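Long-range contacts in CalS13 (Micromonospora echinospora, PDB 4ZAS), which probably transfers an amino group to a nucleotide-linked keto sugar, with pyridoxal 5'-phosphate as cofactor: residues A[43-48]-A[277-282]; A[54-59]-A[270-275]; A[75-80]-A[242-247]; A[84-89]-A[213-218]. All blocks are in the same frame, centred on the assembly; numbering follows the deposited sequence.

How the contacts relate
From the N terminus the chain lays down the first segments of all four contacts in order, 43-48, 54-59, 75-80 and 84-89, and then meets their partners in reverse. Contact 4 closes the innermost loop when strand 213-217 packs under helix 82-94; contact 3 encloses it, contact 2 encloses both, and contact 1, between helices 41-49 and 275-305, closes the widest. None cross. Contacts 3 and 4 join helices to the seven-stranded sheet, with Leu243 against Leu88 between them. Contact 2 carries the chain from helix 237-247 toward helix 275-305, and its Phe271 touches residues of contacts 3 and 4. Contacts 1 and 2 meet at Thr59 and Ala279, and both reach the second subunit.

Contact 1. Residues A[43-48]-A[277-282]; sequences TRVSAV and GGAIGL
Ala279 points its CB into the face of helix 41-49, and the close part of the contact gathers round that methyl. Val48 CG2 lies 4.0 Å from Ala279 CB, while, with CG1 anti to the backbone N (chi1 167°), Val45 CG2 is left beside that N and slants past the alanine to touch Ile280 CG1 at 3.7 Å. The CB of Ile280 faces away from helix 41-49, but the CG1 branch turns back to the valine. These apolar groups are buried, and the second subunit extends the layer: Val45 packs on Val45 of the neighbouring subunit and Ile280 on its Ile276. The other flank is looser and partly solvent-exposed. There Arg44 stretches out from CG to NE across the neighbouring helix, CD passing 3.5 Å from Ala279 O and NE lying 3.7 Å from Leu282 CB. Its guanidinium turns one face to the Leu282 backbone, with Leu282 C beneath the centre of the plane. NH1 makes a weak hydrogen bond to Ser283 OG and a long, weak ion pair with Glu286. Replacing Arg44 by an alanine would remove the guanidinium, and is likely to uncover the Leu282 backbone and leave Glu286 without this distant positive charge. The short segments run nearly antiparallel, at 157° with axes 8.6 Å apart, and no hydrogen bond links them: apolar helix-to-helix packing, with a small alanine between the axes, at the dimer interface.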
loop_
_atom_site.group_PDB
_atom_site.type_symbol
_atom_site.label_atom_id
_atom_site.label_comp_id
_atom_site.label_asym_id
_atom_site.label_seq_id
_atom_site.Cartn_x
_atom_site.Cartn_y
_atom_site.Cartn_z
ATOM N N THR A 43 15.291 -9.970 17.701
ATOM C CA THR A 43 16.033 -11.137 17.242
ATOM C C THR A 43 15.502 -11.677 15.913
ATOM O O THR A 43 16.260 -11.978 14.992
ATOM C CB THR A 43 15.992 -12.233 18.295
ATOM O OG1 THR A 43 16.611 -11.745 19.495
ATOM C CG2 THR A 43 16.729 -13.454 17.810
ATOM N N ARG A 44 14.190 -11.830 15.839
ATOM C CA ARG A 44 13.552 -12.348 14.647
ATOM C C ARG A 44 13.790 -11.408 13.452
ATOM O O ARG A 44 14.169 -11.844 12.360
ATOM C CB ARG A 44 12.060 -12.531 14.923
ATOM C CG ARG A 44 11.657 -13.954 15.268
ATOM C CD ARG A 44 10.144 -14.078 15.189
ATOM N NE ARG A 44 9.673 -15.459 15.264
ATOM C CZ ARG A 44 9.244 -16.054 16.375
ATOM N NH1 ARG A 44 9.219 -15.393 17.528
ATOM N NH2 ARG A 44 8.830 -17.311 16.328
ATOM N N VAL A 45 13.594 -10.114 13.690
ATOM C CA VAL A 45 13.709 -9.074 12.671
ATOM C C VAL A 45 15.127 -9.003 12.177
ATOM O O VAL A 45 15.384 -8.838 10.997
ATOM C CB VAL A 45 13.260 -7.705 13.219
ATOM C CG1 VAL A 45 13.681 -6.566 12.287
ATOM C CG2 VAL A 45 11.776 -7.701 13.427
ATOM N N SER A 46 16.052 -9.125 13.110
ATOM C CA SER A 46 17.465 -9.104 12.797
ATOM C C SER A 46 17.818 -10.202 11.815
ATOM O O SER A 46 18.622 -9.985 10.924
ATOM C CB SER A 46 18.283 -9.251 14.079
ATOM O OG SER A 46 19.661 -9.170 13.811
ATOM N N ALA A 47 17.182 -11.362 11.948
ATOM C CA ALA A 47 17.432 -12.496 11.047
ATOM C C ALA A 47 17.000 -12.199 9.607
ATOM O O ALA A 47 17.694 -12.537 8.648
ATOM C CB ALA A 47 16.728 -13.737 11.554
ATOM N N VAL A 48 15.844 -11.571 9.482
ATOM C CA VAL A 48 15.328 -11.115 8.212
ATOM C C VAL A 48 16.286 -10.142 7.560
ATOM O O VAL A 48 16.515 -10.205 6.352
ATOM C CB VAL A 48 13.966 -10.454 8.398
ATOM C CG1 VAL A 48 13.695 -9.443 7.285
ATOM C CG2 VAL A 48 12.900 -11.502 8.460
ATOM N N GLY A 277 7.488 -7.401 8.348
ATOM C CA GLY A 277 6.146 -7.534 8.887
ATOM C C GLY A 277 5.863 -8.952 9.346
ATOM O O GLY A 277 5.387 -9.173 10.455
ATOM N N GLY A 278 6.176 -9.922 8.499
ATOM C CA GLY A 278 5.969 -11.307 8.852
ATOM C C GLY A 278 6.728 -11.681 10.112
ATOM O O GLY A 278 6.197 -12.380 10.961
ATOM N N ALA A 279 7.958 -11.198 10.250
ATOM C CA ALA A 279 8.763 -11.530 11.424
ATOM C C ALA A 279 8.123 -11.004 12.726
ATOM O O ALA A 279 7.981 -11.745 13.704
ATOM C CB ALA A 279 10.162 -10.980 11.262
ATOM N N ILE A 280 7.710 -9.737 12.709
ATOM C CA ILE A 280 7.045 -9.090 13.836
ATOM C C ILE A 280 5.749 -9.815 14.194
ATOM O O ILE A 280 5.477 -10.090 15.361
ATOM C CB ILE A 280 6.803 -7.620 13.505
ATOM C CG1 ILE A 280 8.162 -6.924 13.331
ATOM C CG2 ILE A 280 5.943 -6.934 14.583
ATOM C CD1 ILE A 280 8.063 -5.551 12.659
ATOM N N GLY A 281 4.967 -10.141 13.176
ATOM C CA GLY A 281 3.745 -10.902 13.345
ATOM C C GLY A 281 3.931 -12.245 14.025
ATOM O O GLY A 281 3.111 -12.640 14.850
ATOM N N LEU A 282 4.978 -12.971 13.639
ATOM C CA LEU A 282 5.273 -14.261 14.245
ATOM C C LEU A 282 5.611 -14.130 15.734
ATOM O O LEU A 282 5.204 -14.971 16.536
ATOM C CB LEU A 282 6.421 -14.947 13.509
ATOM C CG LEU A 282 6.024 -15.693 12.246
ATOM C CD1 LEU A 282 7.266 -16.108 11.499
ATOM C CD2 LEU A 282 5.206 -16.904 12.630
#

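Contact 2. Residues A[54-59]-A[270-275]; sequences LEHGPT and RFILNE
Glu55 and Arg270 meet with their chains at about a right angle and their carboxylate and guanidinium planes turned 49° apart, so their salt bridge is not a flat paired fork. Arg270 NH1, at 2.9 Å, and NH2 converge on Glu55 OE1, and NH2 also reaches OE2, but all three hydrogen bonds are bent and weak. Arg270 NH2 has a stronger partner in the lysine-bound pyridoxal phosphate of the second subunit. Beside this pair, Ile272 comes end-on over a face of the His56 ring: CD1 stands 3.9 Å from the centroid in a CH-pi contact, and Trp248 meets the same ring edge-to-face. At the far end Glu275 bends at CG (chi2 -72°) and brings its carboxylate against Gly57, CD lying 3.3 Å from Gly57 CA. Glu275 OE1 accepts from Thr59 N at 3.0 Å on its syn lone pair, and OE2 accepts from Val60 N. The Glu275 backbone N donates an almost straight bond to Leu54 O, 2.8 Å long. Next to it, Asn274 is the N-cap of helix 275-305 through OD1 to Gly277 N. The two amides at the start of helix 58-71 would probably stabilise the negative form of Glu275, while Gly57 O, an acceptor 3.1 Å from OE2, would oppose it; Glu55, part of the dTDP site, is tied through Arg270 to the neighbouring subunit's cofactor.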
loop_
_atom_site.group_PDB
_atom_site.type_symbol
_atom_site.label_atom_id
_atom_site.label_comp_id
_atom_site.label_asym_id
_atom_site.label_seq_id
_atom_site.Cartn_x
_atom_site.Cartn_y
_atom_site.Cartn_z
ATOM N N LEU A 54 14.096 -9.491 1.637
ATOM C CA LEU A 54 13.224 -8.575 2.363
ATOM C C LEU A 54 11.779 -8.653 1.893
ATOM O O LEU A 54 10.849 -8.377 2.666
ATOM C CB LEU A 54 13.711 -7.136 2.218
ATOM C CG LEU A 54 15.165 -6.836 2.562
ATOM C CD1 LEU A 54 15.362 -5.342 2.547
ATOM C CD2 LEU A 54 15.555 -7.412 3.892
ATOM N N GLU A 55 11.579 -9.025 0.633
ATOM C CA GLU A 55 10.223 -9.172 0.119
ATOM C C GLU A 55 10.111 -10.579 -0.479
ATOM O O GLU A 55 11.134 -11.249 -0.728
ATOM C CB GLU A 55 9.889 -8.052 -0.887
ATOM C CG GLU A 55 10.336 -6.628 -0.405
ATOM C CD GLU A 55 9.692 -5.423 -1.150
ATOM O OE1 GLU A 55 8.445 -5.332 -1.133
ATOM O OE2 GLU A 55 10.414 -4.557 -1.722
ATOM N N HIS A 56 8.886 -11.077 -0.593
ATOM C CA HIS A 56 8.615 -12.418 -1.164
ATOM C C HIS A 56 9.355 -13.616 -0.522
ATOM O O HIS A 56 9.611 -14.615 -1.197
ATOM C CB HIS A 56 8.953 -12.444 -2.675
ATOM C CG HIS A 56 8.351 -11.325 -3.470
ATOM N ND1 HIS A 56 9.110 -10.301 -4.002
ATOM C CD2 HIS A 56 7.073 -11.081 -3.846
ATOM C CE1 HIS A 56 8.319 -9.465 -4.654
ATOM N NE2 HIS A 56 7.079 -9.916 -4.576
ATOM N N GLY A 57 9.653 -13.549 0.769
ATOM C CA GLY A 57 10.418 -14.600 1.421
ATOM C C GLY A 57 9.546 -15.548 2.218
ATOM O O GLY A 57 8.330 -15.378 2.288
ATOM N N PRO A 58 10.162 -16.558 2.837
ATOM C CA PRO A 58 9.428 -17.602 3.569
ATOM C C PRO A 58 8.831 -17.149 4.916
ATOM O O PRO A 58 7.873 -17.767 5.375
ATOM C CB PRO A 58 10.492 -18.676 3.799
ATOM C CG PRO A 58 11.781 -17.908 3.844
ATOM C CD PRO A 58 11.620 -16.771 2.864
ATOM N N THR A 59 9.356 -16.086 5.517
ATOM C CA THR A 59 8.863 -15.637 6.809
ATOM C C THR A 59 7.397 -15.232 6.731
ATOM O O THR A 59 6.595 -15.640 7.564
ATOM C CB THR A 59 9.691 -14.451 7.342
ATOM O OG1 THR A 59 11.019 -14.896 7.630
ATOM C CG2 THR A 59 9.081 -13.903 8.618
ATOM N N ARG A 270 0.022 -3.799 -5.726
ATOM C CA ARG A 270 1.305 -4.076 -5.103
ATOM C C ARG A 270 1.083 -3.938 -3.600
ATOM O O ARG A 270 1.339 -2.889 -2.999
ATOM C CB ARG A 270 2.370 -3.131 -5.677
ATOM C CG ARG A 270 3.649 -2.889 -4.898
ATOM C CD ARG A 270 4.436 -4.125 -4.587
ATOM N NE ARG A 270 5.855 -3.778 -4.491
ATOM C CZ ARG A 270 6.582 -3.803 -3.382
ATOM N NH1 ARG A 270 6.043 -4.162 -2.227
ATOM N NH2 ARG A 270 7.859 -3.466 -3.439
ATOM N N PHE A 271 0.574 -5.025 -3.022
ATOM C CA PHE A 271 0.005 -5.043 -1.686
ATOM C C PHE A 271 0.702 -6.032 -0.755
ATOM O O PHE A 271 0.257 -6.236 0.360
ATOM C CB PHE A 271 -1.483 -5.418 -1.751
ATOM C CG PHE A 271 -2.397 -4.306 -2.221
ATOM C CD1 PHE A 271 -1.975 -2.987 -2.233
ATOM C CD2 PHE A 271 -3.699 -4.592 -2.633
ATOM C CE1 PHE A 271 -2.836 -1.967 -2.665
ATOM C CE2 PHE A 271 -4.550 -3.582 -3.065
ATOM C CZ PHE A 271 -4.114 -2.266 -3.088
ATOM N N ILE A 272 1.816 -6.610 -1.181
ATOM C CA ILE A 272 2.460 -7.647 -0.386
ATOM C C ILE A 272 2.966 -7.113 0.961
ATOM O O ILE A 272 3.319 -5.942 1.087
ATOM C CB ILE A 272 3.594 -8.305 -1.191
ATOM C CG1 ILE A 272 4.606 -7.263 -1.656
ATOM C CG2 ILE A 272 3.025 -9.004 -2.407
ATOM C CD1 ILE A 272 5.952 -7.848 -1.998
ATOM N N LEU A 273 2.972 -7.992 1.963
ATOM C CA LEU A 273 3.559 -7.721 3.275
ATOM C C LEU A 273 4.996 -8.184 3.235
ATOM O O LEU A 273 5.263 -9.273 2.738
ATOM C CB LEU A 273 2.795 -8.473 4.373
ATOM C CG LEU A 273 3.298 -8.354 5.813
ATOM C CD1 LEU A 273 2.826 -7.050 6.413
ATOM C CD2 LEU A 273 2.855 -9.533 6.686
ATOM N N ASN A 274 5.926 -7.425 3.802
ATOM C CA ASN A 274 7.319 -7.830 3.648
ATOM C C ASN A 274 7.814 -8.678 4.808
ATOM O O ASN A 274 7.096 -8.883 5.796
ATOM C CB ASN A 274 8.230 -6.609 3.435
ATOM C CG ASN A 274 8.337 -5.688 4.647
ATOM O OD1 ASN A 274 8.013 -6.040 5.800
ATOM N ND2 ASN A 274 8.846 -4.478 4.381
ATOM N N GLU A 275 9.037 -9.189 4.671
ATOM C CA GLU A 275 9.569 -10.144 5.632
ATOM C C GLU A 275 9.672 -9.559 7.031
ATOM O O GLU A 275 9.607 -10.284 8.021
ATOM C CB GLU A 275 10.937 -10.644 5.180
ATOM C CG GLU A 275 10.872 -11.502 3.951
ATOM C CD GLU A 275 10.276 -12.842 4.261
ATOM O OE1 GLU A 275 11.038 -13.742 4.662
ATOM O OE2 GLU A 275 9.048 -13.000 4.103
#

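Contact 3. Residues A[75-80]-A[242-247]; sequences RVVSVN and RLRLRR
Val77 on strand 76-79 meets Leu243, Arg244 and Arg247 of helix 237-247, where this helix runs along the outermost strand, within this chain, of the mixed seven-stranded sheet of a fold type I pyridoxal-phosphate enzyme. The short axes are 9.0 Å apart and inclined by 20°. Leu243 comes first: its CB is directed to the strand, yet it brings its carbonyl O rather than its branch near Val77 CG1, while its methyl-bearing end packs on Leu88 and Leu92 of helix 82-94. One residue on, Arg244 offers backbone, its CA lying 4.3 Å from Val77 CG1, and its side chain lies at the exposed margin. Arg247, a turn later, carries most of the contact. Its chain leaves the helix fully extended as far as CD and then bends (chi3 57°), which lays the guanidinium over the valine: Val77 CG1 sits under one face, 3.6 Å from Arg247 CZ, and Val79 CG1 touches CD more loosely. At the edge of the same group, Ser78 O receives the NH1 hydrogen within the guanidinium plane. NH1 also forms a salt bridge with Glu64, whose OE2 is hydrogen-bonded by Ser78 OG as well, so one carboxylate joins strand and helix. A leucine in place of Arg247 would probably leave Glu64 without this positive mate and Ser78 O without its donor. The bond itself is nearly straight, Arg247 NH1 standing 2.9 Å from Ser78 O with an N-H...O angle of 165°.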
loop_
_atom_site.group_PDB
_atom_site.type_symbol
_atom_site.label_atom_id
_atom_site.label_comp_id
_atom_site.label_asym_id
_atom_site.label_seq_id
_atom_site.Cartn_x
_atom_site.Cartn_y
_atom_site.Cartn_z
ATOM N N ARG A 75 -6.719 -20.302 4.095
ATOM C CA ARG A 75 -6.682 -19.368 2.964
ATOM C C ARG A 75 -6.394 -17.938 3.384
ATOM O O ARG A 75 -7.230 -17.044 3.227
ATOM C CB ARG A 75 -8.006 -19.424 2.198
ATOM C CG ARG A 75 -8.296 -20.796 1.620
ATOM C CD ARG A 75 -9.770 -20.990 1.525
ATOM N NE ARG A 75 -10.097 -22.376 1.250
ATOM C CZ ARG A 75 -10.876 -23.075 2.060
ATOM N NH1 ARG A 75 -11.327 -22.484 3.163
ATOM N NH2 ARG A 75 -11.168 -24.345 1.811
ATOM N N VAL A 76 -5.187 -17.717 3.879
ATOM C CA VAL A 76 -4.797 -16.416 4.387
ATOM C C VAL A 76 -3.831 -15.733 3.424
ATOM O O VAL A 76 -2.795 -16.291 3.056
ATOM C CB VAL A 76 -4.163 -16.544 5.782
ATOM C CG1 VAL A 76 -3.736 -15.159 6.304
ATOM C CG2 VAL A 76 -5.140 -17.192 6.742
ATOM N N VAL A 77 -4.188 -14.533 2.998
ATOM C CA VAL A 77 -3.332 -13.746 2.140
ATOM C C VAL A 77 -2.900 -12.483 2.867
ATOM O O VAL A 77 -3.705 -11.566 3.030
ATOM C CB VAL A 77 -4.053 -13.401 0.816
ATOM C CG1 VAL A 77 -3.168 -12.530 -0.073
ATOM C CG2 VAL A 77 -4.464 -14.674 0.097
ATOM N N SER A 78 -1.642 -12.408 3.295
ATOM C CA SER A 78 -1.153 -11.200 3.969
ATOM C C SER A 78 -1.096 -10.012 2.981
ATOM O O SER A 78 -0.988 -10.204 1.749
ATOM C CB SER A 78 0.226 -11.446 4.598
ATOM O OG SER A 78 1.220 -11.734 3.605
ATOM N N VAL A 79 -1.240 -8.794 3.513
ATOM C CA VAL A 79 -1.184 -7.564 2.709
ATOM C C VAL A 79 -0.507 -6.480 3.547
ATOM O O VAL A 79 -0.318 -6.666 4.741
ATOM C CB VAL A 79 -2.580 -7.103 2.238
ATOM C CG1 VAL A 79 -3.091 -7.911 1.024
ATOM C CG2 VAL A 79 -3.568 -7.126 3.413
ATOM N N ASN A 80 -0.157 -5.346 2.935
ATOM C CA ASN A 80 0.686 -4.367 3.626
ATOM C C ASN A 80 -0.116 -3.419 4.543
ATOM O O ASN A 80 0.476 -2.566 5.199
ATOM C CB ASN A 80 1.590 -3.575 2.631
ATOM C CG ASN A 80 0.816 -2.815 1.554
ATOM O OD1 ASN A 80 -0.414 -2.797 1.518
ATOM N ND2 ASN A 80 1.564 -2.147 0.677
ATOM N N ARG A 242 -7.261 -16.206 -6.635
ATOM C CA ARG A 242 -7.437 -14.927 -7.309
ATOM C C ARG A 242 -6.845 -13.734 -6.556
ATOM O O ARG A 242 -6.273 -12.832 -7.163
ATOM C CB ARG A 242 -8.915 -14.660 -7.584
ATOM C CG ARG A 242 -9.090 -13.487 -8.531
ATOM C CD ARG A 242 -10.516 -13.305 -8.999
ATOM N NE ARG A 242 -11.175 -14.557 -9.361
ATOM C CZ ARG A 242 -11.192 -15.067 -10.587
ATOM N NH1 ARG A 242 -10.591 -14.437 -11.587
ATOM N NH2 ARG A 242 -11.825 -16.211 -10.812
ATOM N N LEU A 243 -6.990 -13.719 -5.240
ATOM C CA LEU A 243 -6.523 -12.584 -4.467
ATOM C C LEU A 243 -5.025 -12.610 -4.320
ATOM O O LEU A 243 -4.390 -11.559 -4.258
ATOM C CB LEU A 243 -7.196 -12.550 -3.099
ATOM C CG LEU A 243 -8.129 -11.350 -3.019
ATOM C CD1 LEU A 243 -9.052 -11.423 -4.183
ATOM C CD2 LEU A 243 -8.915 -11.295 -1.720
ATOM N N ARG A 244 -4.464 -13.812 -4.260
ATOM C CA ARG A 244 -3.024 -13.975 -4.146
ATOM C C ARG A 244 -2.399 -13.417 -5.435
ATOM O O ARG A 244 -1.367 -12.734 -5.410
ATOM C CB ARG A 244 -2.664 -15.447 -3.946
ATOM C CG ARG A 244 -1.457 -15.685 -3.072
ATOM C CD ARG A 244 -1.282 -17.161 -2.714
ATOM N NE ARG A 244 -0.192 -17.758 -3.488
ATOM C CZ ARG A 244 1.093 -17.716 -3.134
ATOM N NH1 ARG A 244 1.461 -17.117 -2.010
ATOM N NH2 ARG A 244 2.017 -18.278 -3.902
ATOM N N LEU A 245 -3.091 -13.661 -6.549
ATOM C CA LEU A 245 -2.695 -13.160 -7.848
ATOM C C LEU A 245 -2.701 -11.645 -7.903
ATOM O O LEU A 245 -1.706 -11.036 -8.310
ATOM C CB LEU A 245 -3.635 -13.690 -8.936
ATOM C CG LEU A 245 -3.131 -14.706 -9.949
ATOM C CD1 LEU A 245 -4.218 -14.988 -10.953
ATOM C CD2 LEU A 245 -1.903 -14.144 -10.650
ATOM N N ARG A 246 -3.832 -11.039 -7.541
ATOM C CA ARG A 246 -3.960 -9.590 -7.650
ATOM C C ARG A 246 -3.118 -8.885 -6.600
ATOM O O ARG A 246 -2.958 -7.663 -6.642
ATOM C CB ARG A 246 -5.410 -9.154 -7.530
ATOM C CG ARG A 246 -6.266 -9.679 -8.621
ATOM C CD ARG A 246 -7.658 -9.110 -8.548
ATOM N NE ARG A 246 -8.483 -9.637 -9.632
ATOM C CZ ARG A 246 -9.742 -9.281 -9.848
ATOM N NH1 ARG A 246 -10.323 -8.407 -9.038
ATOM N NH2 ARG A 246 -10.414 -9.794 -10.869
ATOM N N ARG A 247 -2.616 -9.648 -5.638
ATOM C CA ARG A 247 -1.784 -9.073 -4.604
ATOM C C ARG A 247 -0.452 -8.593 -5.162
ATOM O O ARG A 247 0.123 -7.627 -4.658
ATOM C CB ARG A 247 -1.547 -10.080 -3.487
ATOM C CG ARG A 247 -0.697 -9.523 -2.389
ATOM C CD ARG A 247 -0.493 -10.499 -1.283
ATOM N NE ARG A 247 0.099 -11.762 -1.699
ATOM C CZ ARG A 247 0.387 -12.721 -0.824
ATOM N NH1 ARG A 247 0.127 -12.511 0.467
ATOM N NH2 ARG A 247 0.935 -13.871 -1.217
#

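Contact 4. Residues A[84-89]-A[213-218]; sequences AGLHLA and VCVYST
Gly85 O, which accepts the Ala89 N-H at 2.9 Å within its own helix, also looks onto Val215, whose CG2 methyl lies 3.7 Å from it. This is helix-on-sheet packing in the large domain of the type I fold: helix 82-94 covers strand 213-217, an inner strand of the seven-stranded sheet, the short segments running nearly antiparallel with axes 8.0 Å apart. Along the strand, Val213 and Val215 point at the helix, while Cys214 and Tyr216 face the other side, where Tyr216 stacks on Phe231. Because Gly85 carries no side chain, Val215 can press against the helix backbone itself. Val215 CG1, anti to the backbone N (chi1 -179°), ends 3.7 Å from both Gly85 CA and Leu86 N, whereas CG2 turns toward Leu86 and Ala89. Leu86 slants over the valine, and its CD2 approaches Val215 CG2 to 4.0 Å before reaching on to Val191 and Asp193 of the next strand. Nothing polar crosses the contact. Farther along the same strand, Ser217 OG is hydrogen-bonded to the phosphate of the cofactor-modified lysine at position 222, so the packed strand leads straight to the cofactor. One turn down the helix, Ala89 CB fits against the other inward valine, 3.9 Å from Val213 CG1.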
loop_
_atom_site.group_PDB
_atom_site.type_symbol
_atom_site.label_atom_id
_atom_site.label_comp_id
_atom_site.label_asym_id
_atom_site.label_seq_id
_atom_site.Cartn_x
_atom_site.Cartn_y
_atom_site.Cartn_z
ATOM N N ALA A 84 -5.718 -1.945 2.357
ATOM C CA ALA A 84 -5.335 -2.624 1.122
ATOM C C ALA A 84 -6.043 -3.980 1.039
ATOM O O ALA A 84 -6.422 -4.398 -0.051
ATOM C CB ALA A 84 -3.826 -2.785 1.025
ATOM N N GLY A 85 -6.228 -4.661 2.176
ATOM C CA GLY A 85 -6.998 -5.893 2.187
ATOM C C GLY A 85 -8.410 -5.640 1.650
ATOM O O GLY A 85 -8.937 -6.409 0.836
ATOM N N LEU A 86 -9.017 -4.533 2.077
ATOM C CA LEU A 86 -10.356 -4.193 1.615
ATOM C C LEU A 86 -10.332 -3.796 0.149
ATOM O O LEU A 86 -11.232 -4.169 -0.612
ATOM C CB LEU A 86 -10.975 -3.067 2.460
ATOM C CG LEU A 86 -11.398 -3.491 3.870
ATOM C CD1 LEU A 86 -11.440 -2.303 4.815
ATOM C CD2 LEU A 86 -12.733 -4.201 3.850
ATOM N N HIS A 87 -9.327 -3.014 -0.237
ATOM C CA HIS A 87 -9.185 -2.584 -1.633
ATOM C C HIS A 87 -9.143 -3.821 -2.545
ATOM O O HIS A 87 -9.914 -3.928 -3.495
ATOM C CB HIS A 87 -7.936 -1.706 -1.776
ATOM C CG HIS A 87 -7.859 -0.918 -3.052
ATOM N ND1 HIS A 87 -8.076 -1.470 -4.296
ATOM C CD2 HIS A 87 -7.567 0.388 -3.268
ATOM C CE1 HIS A 87 -7.924 -0.540 -5.222
ATOM N NE2 HIS A 87 -7.610 0.595 -4.625
ATOM N N LEU A 88 -8.282 -4.770 -2.194
ATOM C CA LEU A 88 -8.128 -6.032 -2.898
ATOM C C LEU A 88 -9.423 -6.890 -2.898
ATOM O O LEU A 88 -9.827 -7.442 -3.932
ATOM C CB LEU A 88 -6.983 -6.819 -2.258
ATOM C CG LEU A 88 -6.529 -8.129 -2.911
ATOM C CD1 LEU A 88 -5.997 -7.867 -4.285
ATOM C CD2 LEU A 88 -5.496 -8.879 -2.046
ATOM N N ALA A 89 -10.074 -7.006 -1.744
ATOM C CA ALA A 89 -11.270 -7.828 -1.668
ATOM C C ALA A 89 -12.388 -7.266 -2.539
ATOM O O ALA A 89 -13.023 -7.992 -3.296
ATOM C CB ALA A 89 -11.724 -7.949 -0.228
ATOM N N VAL A 213 -15.750 -13.288 2.808
ATOM C CA VAL A 213 -14.404 -12.746 2.709
ATOM C C VAL A 213 -14.149 -11.847 3.898
ATOM O O VAL A 213 -14.874 -10.875 4.074
ATOM C CB VAL A 213 -14.220 -11.973 1.396
ATOM C CG1 VAL A 213 -12.812 -11.315 1.323
ATOM C CG2 VAL A 213 -14.445 -12.908 0.235
ATOM N N CYS A 214 -13.108 -12.129 4.682
ATOM C CA CYS A 214 -12.795 -11.336 5.892
ATOM C C CYS A 214 -11.443 -10.624 5.804
ATOM O O CYS A 214 -10.429 -11.246 5.469
ATOM C CB CYS A 214 -12.778 -12.233 7.126
ATOM S SG CYS A 214 -14.292 -13.113 7.417
ATOM N N VAL A 215 -11.425 -9.332 6.126
ATOM C CA VAL A 215 -10.191 -8.545 6.115
ATOM C C VAL A 215 -9.807 -8.121 7.520
ATOM O O VAL A 215 -10.607 -7.514 8.217
ATOM C CB VAL A 215 -10.322 -7.308 5.217
ATOM C CG1 VAL A 215 -9.021 -6.527 5.221
ATOM C CG2 VAL A 215 -10.735 -7.711 3.802
ATOM N N TYR A 216 -8.572 -8.422 7.914
ATOM C CA TYR A 216 -8.030 -8.077 9.230
ATOM C C TYR A 216 -6.964 -7.012 9.103
ATOM O O TYR A 216 -6.315 -6.916 8.065
ATOM C CB TYR A 216 -7.425 -9.310 9.911
ATOM C CG TYR A 216 -8.392 -10.280 10.593
ATOM C CD1 TYR A 216 -9.084 -11.253 9.877
ATOM C CD2 TYR A 216 -8.548 -10.261 11.970
ATOM C CE1 TYR A 216 -9.932 -12.152 10.520
ATOM C CE2 TYR A 216 -9.380 -11.139 12.614
ATOM C CZ TYR A 216 -10.073 -12.088 11.897
ATOM O OH TYR A 216 -10.901 -12.960 12.589
ATOM N N SER A 217 -6.769 -6.216 10.151
ATOM C CA SER A 217 -5.636 -5.301 10.188
ATOM C C SER A 217 -4.641 -5.712 11.254
ATOM O O SER A 217 -5.028 -6.143 12.343
ATOM C CB SER A 217 -6.100 -3.867 10.456
ATOM O OG SER A 217 -5.008 -2.999 10.733
ATOM N N THR A 218 -3.355 -5.556 10.952
ATOM C CA THR A 218 -2.326 -5.732 11.967
ATOM C C THR A 218 -1.495 -4.457 12.070
ATOM O O THR A 218 -0.280 -4.513 12.324
ATOM C CB THR A 218 -1.411 -6.935 11.681
ATOM O OG1 THR A 218 -0.922 -6.862 10.340
ATOM C CG2 THR A 218 -2.168 -8.225 11.865
#